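Long-range contact in secreted effector CSEP0064 (Blumeria graminis f. sp. hordei, PDB 6FMB), which binds host RNA as a non-catalytic homolog of fungal RNases and inhibits the degradation of host ribosomal RNA induced by ribosome-inactivating proteins: residues 51-56 and 71-76. Numbering follows the deposited sequence.
Sequences VRQFPV and YILTNK
V56 and I72 meet on the buried side of this antiparallel strand pair, methyl to methyl, with V56 CG1 4.2 Å from I72 CG2. The other branch of I72 reaches F54: its CG1 lies 3.6 Å from F54 O and more loosely against F54 CB. Toward this end of the pair the principle of a sheet with two unlike faces is illustrated: F54, V56 and I72 are buried, while Q53, Y71 and L73 on the reverse side are partly exposed. There L73 CD2 rests 3.5 Å from Q53 CB. From CB the glutamine chain runs with CG anti to the backbone N (chi1 -175°). A bend at chi2 then carries the amide over the ring of Y71. NE2 stands 3.4 Å above the ring plane, displaced toward the rim, and the amide is perpendicular to the ring, so a nitrogen and not a flat amide face meets the aromatic surface.

Between the two faces, R52 with T74 and F54 with I72 are hydrogen-bonded pairs; the straightest of their four bonds runs from I72 N to F54 O (2.9 Å, 172°). At the polar end, T74 OG1 has two carbonyl partners, N75 O and Y80 O, between which its single proton must be shared or alternate, while R52 turns its guanidinium away to a salt bridge with E50.

These are the two central strands of a four-stranded antiparallel sheet, flanked by 37-39 and 81-85. Helix 14-24 packs on the side bearing F54, V56 and I72, as in the helix-on-sheet core of fungal RNases.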
loop_
_atom_site.group_PDB
_atom_site.type_symbol
_atom_site.label_atom_id
_atom_site.label_comp_id
_atom_site.label_asym_id
_atom_site.label_seq_id
_atom_site.Cartn_x
_atom_site.Cartn_y
_atom_site.Cartn_z
ATOM N N VAL A 51 3.357 -10.344 -4.003
ATOM C CA VAL A 51 2.836 -8.996 -3.760
ATOM C C VAL A 51 2.000 -9.023 -2.475
ATOM O O VAL A 51 1.326 -10.023 -2.173
ATOM C CB VAL A 51 2.018 -8.499 -4.981
ATOM C CG1 VAL A 51 1.187 -7.265 -4.654
ATOM C CG2 VAL A 51 2.956 -8.188 -6.131
ATOM N N ARG A 52 2.065 -7.927 -1.727
ATOM C CA ARG A 52 1.307 -7.763 -0.503
ATOM C C ARG A 52 0.542 -6.443 -0.512
ATOM O O ARG A 52 0.991 -5.427 -1.069
ATOM C CB ARG A 52 2.221 -7.854 0.722
ATOM C CG ARG A 52 2.755 -9.257 0.943
ATOM C CD ARG A 52 3.618 -9.366 2.178
ATOM N NE ARG A 52 3.904 -10.764 2.459
ATOM C CZ ARG A 52 4.120 -11.282 3.664
ATOM N NH1 ARG A 52 4.193 -10.510 4.728
ATOM N NH2 ARG A 52 4.309 -12.588 3.776
ATOM N N GLN A 53 -0.632 -6.487 0.130
ATOM C CA GLN A 53 -1.500 -5.332 0.340
ATOM C C GLN A 53 -1.411 -4.905 1.805
ATOM O O GLN A 53 -1.603 -5.744 2.688
ATOM C CB GLN A 53 -2.948 -5.656 -0.012
ATOM C CG GLN A 53 -3.901 -4.457 0.075
ATOM C CD GLN A 53 -5.255 -4.742 0.680
ATOM O OE1 GLN A 53 -5.500 -5.821 1.179
ATOM N NE2 GLN A 53 -6.128 -3.740 0.671
ATOM N N PHE A 54 -1.123 -3.615 2.058
ATOM C CA PHE A 54 -1.040 -3.139 3.443
ATOM C C PHE A 54 -1.616 -1.734 3.489
ATOM O O PHE A 54 -1.339 -0.915 2.599
ATOM C CB PHE A 54 0.407 -3.178 3.964
ATOM C CG PHE A 54 0.507 -3.058 5.467
ATOM C CD1 PHE A 54 0.384 -4.181 6.287
ATOM C CD2 PHE A 54 0.725 -1.826 6.083
ATOM C CE1 PHE A 54 0.430 -4.072 7.665
ATOM C CE2 PHE A 54 0.790 -1.723 7.470
ATOM C CZ PHE A 54 0.645 -2.855 8.260
ATOM N N PRO A 55 -2.432 -1.424 4.513
ATOM C CA PRO A 55 -3.040 -0.097 4.535
ATOM C C PRO A 55 -2.046 1.033 4.837
ATOM O O PRO A 55 -0.970 0.803 5.412
ATOM C CB PRO A 55 -4.110 -0.213 5.653
ATOM C CG PRO A 55 -4.354 -1.682 5.817
ATOM C CD PRO A 55 -2.978 -2.257 5.616
ATOM N N VAL A 56 -2.418 2.254 4.453
ATOM C CA VAL A 56 -1.587 3.449 4.681
ATOM C C VAL A 56 -2.521 4.595 5.098
ATOM O O VAL A 56 -3.703 4.615 4.732
ATOM C CB VAL A 56 -0.715 3.764 3.415
ATOM C CG1 VAL A 56 -1.552 4.238 2.244
ATOM C CG2 VAL A 56 0.403 4.777 3.701
ATOM N N TYR A 71 -4.459 2.204 0.637
ATOM C CA TYR A 71 -3.571 1.055 0.795
ATOM C C TYR A 71 -2.530 1.022 -0.291
ATOM O O TYR A 71 -2.689 1.647 -1.339
ATOM C CB TYR A 71 -4.355 -0.270 0.827
ATOM C CG TYR A 71 -5.160 -0.589 -0.427
ATOM C CD1 TYR A 71 -4.584 -1.301 -1.478
ATOM C CD2 TYR A 71 -6.509 -0.241 -0.530
ATOM C CE1 TYR A 71 -5.318 -1.613 -2.604
ATOM C CE2 TYR A 71 -7.252 -0.565 -1.663
ATOM C CZ TYR A 71 -6.648 -1.239 -2.700
ATOM O OH TYR A 71 -7.384 -1.555 -3.826
ATOM N N ILE A 72 -1.446 0.289 -0.040
ATOM C CA ILE A 72 -0.428 0.030 -1.050
ATOM C C ILE A 72 -0.510 -1.415 -1.524
ATOM O O ILE A 72 -0.981 -2.296 -0.802
ATOM C CB ILE A 72 0.995 0.367 -0.534
ATOM C CG1 ILE A 72 1.539 -0.667 0.463
ATOM C CG2 ILE A 72 1.013 1.764 0.084
ATOM C CD1 ILE A 72 3.044 -0.606 0.576
ATOM N N LEU A 73 -0.021 -1.621 -2.742
ATOM C CA LEU A 73 0.365 -2.950 -3.236
ATOM C C LEU A 73 1.848 -2.871 -3.564
ATOM O O LEU A 73 2.295 -1.915 -4.231
ATOM C CB LEU A 73 -0.431 -3.360 -4.475
ATOM C CG LEU A 73 -1.946 -3.502 -4.321
ATOM C CD1 LEU A 73 -2.593 -3.835 -5.651
ATOM C CD2 LEU A 73 -2.310 -4.564 -3.311
ATOM N N THR A 74 2.617 -3.860 -3.110
ATOM C CA THR A 74 4.061 -3.850 -3.310
ATOM C C THR A 74 4.644 -5.252 -3.360
ATOM O O THR A 74 4.104 -6.160 -2.720
ATOM C CB THR A 74 4.729 -3.036 -2.162
ATOM O OG1 THR A 74 6.106 -2.802 -2.462
ATOM C CG2 THR A 74 4.573 -3.717 -0.781
ATOM N N ASN A 75 5.741 -5.431 -4.091
ATOM C CA ASN A 75 6.564 -6.623 -3.917
ATOM C C ASN A 75 7.676 -6.277 -2.896
ATOM O O ASN A 75 7.724 -5.149 -2.357
ATOM C CB ASN A 75 7.039 -7.213 -5.259
ATOM C CG ASN A 75 7.921 -6.286 -6.049
ATOM O OD1 ASN A 75 8.314 -5.225 -5.563
ATOM N ND2 ASN A 75 8.243 -6.680 -7.282
ATOM N N LYS A 76 8.515 -7.232 -2.542
ATOM C CA LYS A 76 9.416 -7.011 -1.393
ATOM C C LYS A 76 10.317 -5.763 -1.542
ATOM O O LYS A 76 10.485 -4.993 -0.595
ATOM C CB LYS A 76 10.258 -8.275 -1.139
ATOM C CG LYS A 76 11.165 -8.224 0.102
ATOM C CD LYS A 76 11.903 -9.533 0.327
#